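PDB 2Y5S: dihydropteroate synthase from Burkholderia cenocepacia, which probably catalyses the condensation of 4-aminobenzoate with (7,8-dihydropterin-6-yl)methyl diphosphate to give 7,8-dihydropteroate, a step of folate biosynthesis. Local coordinates for residues B[144-149]-B[196-201]; B[190-195]-B[224-229]. One frame throughout, in Å; residues are numbered along the deposited sequence.

Interaction 1 of 2, residues B[144-149]-B[196-201]; sequences CAMHML and FGFGKA. With 78H (7,8-dihydropteroate), chain P; EDO (1,2-ethanediol), chain V.
M146 lays its terminal methyl over one face of the F198 ring, CE lying 3.4 Å from the ring centroid in a CH-pi and Met-aromatic contact. Its chain, extended through chi1 and chi2, bends at chi3 (82°), which swings CE over the ring while SD stays beside the pterin of 7,8-dihydropteroate, 3.6 Å from N3. An unbranched methionine suits a place where it meets two flat groups. The second face of F198 meets the ligand, whose C16 lies over it, and F198 CZ comes within 3.2 Å of N11. M148 SD approaches obliquely, 3.7 Å from F198 CD1, a second Met-aromatic contact.

On the polar side, K200 bends at chi2 (102°) and brings NZ into the plane of the H147 imidazole, 2.8 Å from ND1. The same NZ donates to F198 O (2.9 Å) from above the carbonyl plane, and also bonds to P194 O and G195 O. A weak bond from L149 N to F198 O (3.4 Å) ties the backbones. G199, at positive phi, passes close to L149, a tight approach that suits a residue without a side chain. Strand end and loop form one wall of the dihydropteroate pocket at the C-terminal end of a TIM barrel.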
# COMPACT_ATOMS: atom_id res chain seq x y z
N CYS B 144 13.74 16.82 -13.94
CA CYS B 144 13.70 15.37 -13.76
C CYS B 144 14.19 14.70 -15.04
O CYS B 144 13.53 14.78 -16.08
CB CYS B 144 12.32 14.87 -13.42
SG CYS B 144 12.27 13.06 -13.22
N ALA B 145 15.34 14.05 -14.93
CA ALA B 145 15.92 13.26 -16.02
C ALA B 145 15.45 11.83 -15.84
O ALA B 145 15.80 11.18 -14.85
CB ALA B 145 17.45 13.34 -15.94
N MET B 146 14.63 11.35 -16.76
CA MET B 146 14.14 9.98 -16.73
C MET B 146 14.99 9.09 -17.61
O MET B 146 15.59 9.56 -18.59
CB MET B 146 12.70 9.93 -17.21
CG MET B 146 11.93 8.67 -16.83
SD MET B 146 10.36 8.54 -17.69
CE MET B 146 10.93 7.84 -19.26
N HIS B 147 15.01 7.80 -17.28
CA HIS B 147 15.59 6.78 -18.14
C HIS B 147 14.54 6.17 -19.08
O HIS B 147 13.51 5.66 -18.63
CB HIS B 147 16.23 5.65 -17.31
CG HIS B 147 16.75 4.52 -18.14
ND1 HIS B 147 15.95 3.48 -18.58
CD2 HIS B 147 17.99 4.27 -18.62
CE1 HIS B 147 16.68 2.65 -19.31
NE2 HIS B 147 17.92 3.10 -19.34
N MET B 148 14.84 6.21 -20.37
CA MET B 148 14.06 5.51 -21.37
C MET B 148 15.07 4.89 -22.31
O MET B 148 16.06 5.53 -22.68
CB MET B 148 13.10 6.45 -22.10
CG MET B 148 12.45 5.86 -23.35
SD MET B 148 11.25 6.93 -24.18
CE MET B 148 12.10 8.47 -24.06
N LEU B 149 14.85 3.63 -22.67
CA LEU B 149 15.72 2.99 -23.65
C LEU B 149 15.21 3.39 -25.03
O LEU B 149 14.05 3.16 -25.36
CB LEU B 149 15.70 1.46 -23.47
CG LEU B 149 16.99 0.70 -23.77
CD1 LEU B 149 18.14 1.23 -22.91
CD2 LEU B 149 16.78 -0.78 -23.52
N PHE B 196 9.76 3.76 -15.27
CA PHE B 196 8.97 2.56 -15.28
C PHE B 196 8.12 2.48 -16.55
O PHE B 196 7.43 3.44 -16.89
CB PHE B 196 8.08 2.51 -14.04
CG PHE B 196 8.83 2.29 -12.79
CD1 PHE B 196 9.39 1.06 -12.53
CD2 PHE B 196 9.00 3.32 -11.85
CE1 PHE B 196 10.12 0.84 -11.37
CE2 PHE B 196 9.72 3.11 -10.69
CZ PHE B 196 10.28 1.87 -10.46
N GLY B 197 8.18 1.35 -17.25
CA GLY B 197 7.38 1.10 -18.43
C GLY B 197 8.00 1.68 -19.70
O GLY B 197 7.35 1.66 -20.74
N PHE B 198 9.23 2.18 -19.64
CA PHE B 198 9.88 2.77 -20.84
C PHE B 198 11.08 1.93 -21.32
O PHE B 198 12.24 2.19 -20.94
CB PHE B 198 10.34 4.19 -20.56
CG PHE B 198 9.23 5.19 -20.45
CD1 PHE B 198 8.79 5.89 -21.58
CD2 PHE B 198 8.64 5.49 -19.22
CE1 PHE B 198 7.78 6.85 -21.49
CE2 PHE B 198 7.63 6.44 -19.11
CZ PHE B 198 7.20 7.12 -20.25
N GLY B 199 10.80 0.94 -22.17
CA GLY B 199 11.83 0.05 -22.68
C GLY B 199 12.27 -0.99 -21.66
O GLY B 199 13.45 -1.33 -21.57
N LYS B 200 11.32 -1.48 -20.86
CA LYS B 200 11.59 -2.47 -19.81
C LYS B 200 10.70 -3.68 -20.01
O LYS B 200 9.55 -3.53 -20.40
CB LYS B 200 11.32 -1.87 -18.44
CG LYS B 200 12.45 -1.00 -17.88
CD LYS B 200 12.20 0.43 -18.00
CE LYS B 200 13.45 1.25 -17.74
NZ LYS B 200 13.28 2.63 -18.26
N ALA B 201 11.23 -4.87 -19.75
CA ALA B 201 10.37 -6.06 -19.66
C ALA B 201 9.28 -5.78 -18.61
O ALA B 201 9.58 -5.38 -17.48
CB ALA B 201 11.20 -7.31 -19.30
O4 78H P . 7.07 7.44 -15.19
C4 78H P . 7.15 8.60 -15.58
C5 78H P . 6.32 9.09 -16.62
N3 78H P . 8.09 9.47 -15.01
C9 78H P . 6.49 10.44 -17.02
N5 78H P . 5.35 8.31 -17.17
C2 78H P . 8.23 10.81 -15.49
N8 78H P . 5.70 10.98 -18.02
N1 78H P . 7.41 11.25 -16.46
C6 78H P . 4.59 8.78 -18.18
N2 78H P . 9.16 11.63 -14.97
C7 78H P . 4.82 10.14 -18.84
C10 78H P . 3.48 7.94 -18.74
N11 78H P . 4.00 7.00 -19.75
C15 78H P . 3.67 5.72 -19.67
C16 78H P . 4.64 4.73 -19.73
C17 78H P . 2.33 5.39 -19.48
C18 78H P . 4.27 3.40 -19.63
C19 78H P . 1.96 4.06 -19.39
C20 78H P . 2.93 3.06 -19.46
C21 78H P . 2.52 1.59 -19.32
O22 78H P . 3.44 0.80 -19.11
O23 78H P . 1.31 1.29 -19.29
C1 EDO V . 20.63 4.72 -23.47
O1 EDO V . 20.95 3.39 -23.04
C2 EDO V . 19.14 4.92 -23.26
O2 EDO V . 18.51 5.11 -24.53

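Interaction 2 of 2, residues B[190-195]-B[224-229]; sequences ICVDPG and RAYPIL. With 78H (7,8-dihydropteroate), chain P.
V192 and I228 form a single beta bridge, made by two backbone hydrogen bonds through which V192 reaches the residues on either side of I228. V192 N donates to P227 O over 3.0 Å, and L229 N donates to V192 O over 2.8 Å. I228 CA also approaches V192 O, in a CA-H...O contact of 3.2 Å. P227 has no N-H to give, but here it needs only its carbonyl, and its ring packs against C191 CB through CG.

The bridge joins the strand 190-193 to the chain leading into strand 229-230. These are the sixth and seventh strands of the eight-stranded parallel barrel, so the contact helps to close the TIM barrel between them.

Apolar packing lies mainly on the side facing helix 165-182, which I190, V192 and Y226 also touch. The Y226 ring sits beside I190, with CE1 3.7 Å from I190 CB, and presents its edge to I190 O. V192 CG1 meets Y226 CB, the two side chains crossing at about a right angle. The compact beta-branched I190 and V192 suit a strand packed under a helix, while Y226 offers its ring to I190 and its CB to V192.

Polar chemistry gathers at the ligand end. D193 CG is anti to the backbone N (chi1 179°), which carries the carboxylate to the pterin: OD2 accepts from N3 of 7,8-dihydropteroate at 2.5 Å, a length so short that its exact value is doubtful, and, more weakly, from N2 at 2.8 Å. OD1 meanwhile accepts from G195 N over 2.8 Å, from above the carboxylate plane, closing an Asx turn that helps fix the rotation of the acid. L229 CD2 lies 3.3 Å from D193 OD2, bringing a methyl beside the carboxylate at the pterin N2 end.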
# COMPACT_ATOMS: atom_id res chain seq x y z
N ILE B 190 18.37 18.91 -9.75
CA ILE B 190 18.20 17.67 -10.51
C ILE B 190 17.61 16.55 -9.65
O ILE B 190 18.08 16.27 -8.55
CB ILE B 190 19.55 17.19 -11.12
CG1 ILE B 190 20.14 18.28 -12.04
CG2 ILE B 190 19.36 15.88 -11.92
CD1 ILE B 190 21.64 18.11 -12.38
N CYS B 191 16.57 15.92 -10.18
CA CYS B 191 16.10 14.65 -9.68
C CYS B 191 16.12 13.65 -10.82
O CYS B 191 16.29 14.04 -11.98
CB CYS B 191 14.72 14.74 -9.06
SG CYS B 191 13.38 15.19 -10.15
N VAL B 192 16.02 12.37 -10.48
CA VAL B 192 16.09 11.31 -11.48
C VAL B 192 14.91 10.36 -11.34
O VAL B 192 14.28 10.24 -10.27
CB VAL B 192 17.38 10.51 -11.33
CG1 VAL B 192 18.61 11.43 -11.48
CG2 VAL B 192 17.40 9.75 -9.99
N ASP B 193 14.66 9.62 -12.41
CA ASP B 193 13.52 8.73 -12.50
C ASP B 193 13.90 7.52 -13.36
O ASP B 193 14.35 7.69 -14.50
CB ASP B 193 12.38 9.52 -13.12
CG ASP B 193 11.10 8.73 -13.30
OD1 ASP B 193 11.11 7.49 -13.26
OD2 ASP B 193 10.07 9.40 -13.54
N PRO B 194 13.71 6.30 -12.83
CA PRO B 194 14.12 5.09 -13.57
C PRO B 194 13.25 4.73 -14.77
O PRO B 194 13.60 3.81 -15.53
CB PRO B 194 14.02 3.99 -12.51
CG PRO B 194 12.95 4.50 -11.58
CD PRO B 194 13.25 5.96 -11.48
N GLY B 195 12.13 5.43 -14.93
CA GLY B 195 11.34 5.33 -16.14
C GLY B 195 10.59 4.03 -16.26
O GLY B 195 10.72 3.29 -17.25
N ARG B 224 25.27 12.60 -1.44
CA ARG B 224 23.88 12.21 -1.35
C ARG B 224 23.42 11.75 -2.72
O ARG B 224 23.77 12.35 -3.75
CB ARG B 224 22.98 13.38 -0.91
CG ARG B 224 22.98 13.73 0.59
CD ARG B 224 21.53 13.84 1.09
NE ARG B 224 21.24 15.03 1.89
CZ ARG B 224 20.13 15.20 2.62
NH1 ARG B 224 19.19 14.26 2.65
NH2 ARG B 224 19.95 16.33 3.31
N ALA B 225 22.59 10.72 -2.74
CA ALA B 225 21.94 10.30 -3.96
C ALA B 225 21.01 11.41 -4.49
O ALA B 225 20.37 12.11 -3.71
CB ALA B 225 21.16 9.01 -3.71
N TYR B 226 20.97 11.56 -5.81
CA TYR B 226 19.92 12.37 -6.45
C TYR B 226 18.54 11.86 -5.97
O TYR B 226 18.31 10.65 -5.88
CB TYR B 226 20.04 12.30 -7.97
CG TYR B 226 21.18 13.15 -8.53
CD1 TYR B 226 21.03 14.52 -8.72
CD2 TYR B 226 22.41 12.58 -8.87
CE1 TYR B 226 22.07 15.30 -9.22
CE2 TYR B 226 23.46 13.35 -9.36
CZ TYR B 226 23.28 14.71 -9.53
OH TYR B 226 24.31 15.49 -10.00
N PRO B 227 17.64 12.79 -5.61
CA PRO B 227 16.31 12.34 -5.19
C PRO B 227 15.55 11.73 -6.36
O PRO B 227 15.77 12.14 -7.52
CB PRO B 227 15.65 13.61 -4.70
CG PRO B 227 16.28 14.69 -5.51
CD PRO B 227 17.72 14.26 -5.62
N ILE B 228 14.68 10.76 -6.06
CA ILE B 228 14.02 9.92 -7.05
C ILE B 228 12.55 10.29 -7.18
O ILE B 228 11.83 10.40 -6.17
CB ILE B 228 14.09 8.45 -6.66
CG1 ILE B 228 15.54 7.99 -6.57
CG2 ILE B 228 13.27 7.54 -7.64
CD1 ILE B 228 15.72 6.60 -5.91
N LEU B 229 12.14 10.52 -8.43
CA LEU B 229 10.74 10.58 -8.82
C LEU B 229 10.38 9.24 -9.46
O LEU B 229 11.10 8.76 -10.34
CB LEU B 229 10.53 11.72 -9.80
CG LEU B 229 9.08 12.09 -10.19
CD1 LEU B 229 9.05 13.57 -10.63
CD2 LEU B 229 8.51 11.20 -11.29
O4 78H P . 7.07 7.44 -15.19
C4 78H P . 7.15 8.60 -15.58
C5 78H P . 6.32 9.09 -16.62
N3 78H P . 8.09 9.47 -15.01
C9 78H P . 6.49 10.44 -17.02
N5 78H P . 5.35 8.31 -17.17
C2 78H P . 8.23 10.81 -15.49
N8 78H P . 5.70 10.98 -18.02
N1 78H P . 7.41 11.25 -16.46
C6 78H P . 4.59 8.78 -18.18
N2 78H P . 9.16 11.63 -14.97
C7 78H P . 4.82 10.14 -18.84
C10 78H P . 3.48 7.94 -18.74
N11 78H P . 4.00 7.00 -19.75
C15 78H P . 3.67 5.72 -19.67
C16 78H P . 4.64 4.73 -19.73
C17 78H P . 2.33 5.39 -19.48
C18 78H P . 4.27 3.40 -19.63
C19 78H P . 1.96 4.06 -19.39
C20 78H P . 2.93 3.06 -19.46
C21 78H P . 2.52 1.59 -19.32
O22 78H P . 3.44 0.80 -19.11
O23 78H P . 1.31 1.29 -19.29

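Overall arrangement
Both contacts are buried, and both reach the bound 7,8-dihydropteroate, but at different levels of the barrel. Interaction 2 lies in the barrel wall, where backbone bonds and aliphatic packing join neighbouring strands, and it meets the pterin through a carboxylate. Interaction 1 lies at and just past the end of strand 142-146, which meets a loop through sulfur, an aromatic ring and a buried lysine with little backbone pairing. They share elements: strands 142-146 and 190-193 are neighbours in the parallel sheet, with H147 N 2.9 Å from D193 O, and 196-201 continues directly from 190-195. C144 CB packs on C191 SG, and M146 CG lies 3.5 Å from G195 CA, linking the two contacts again.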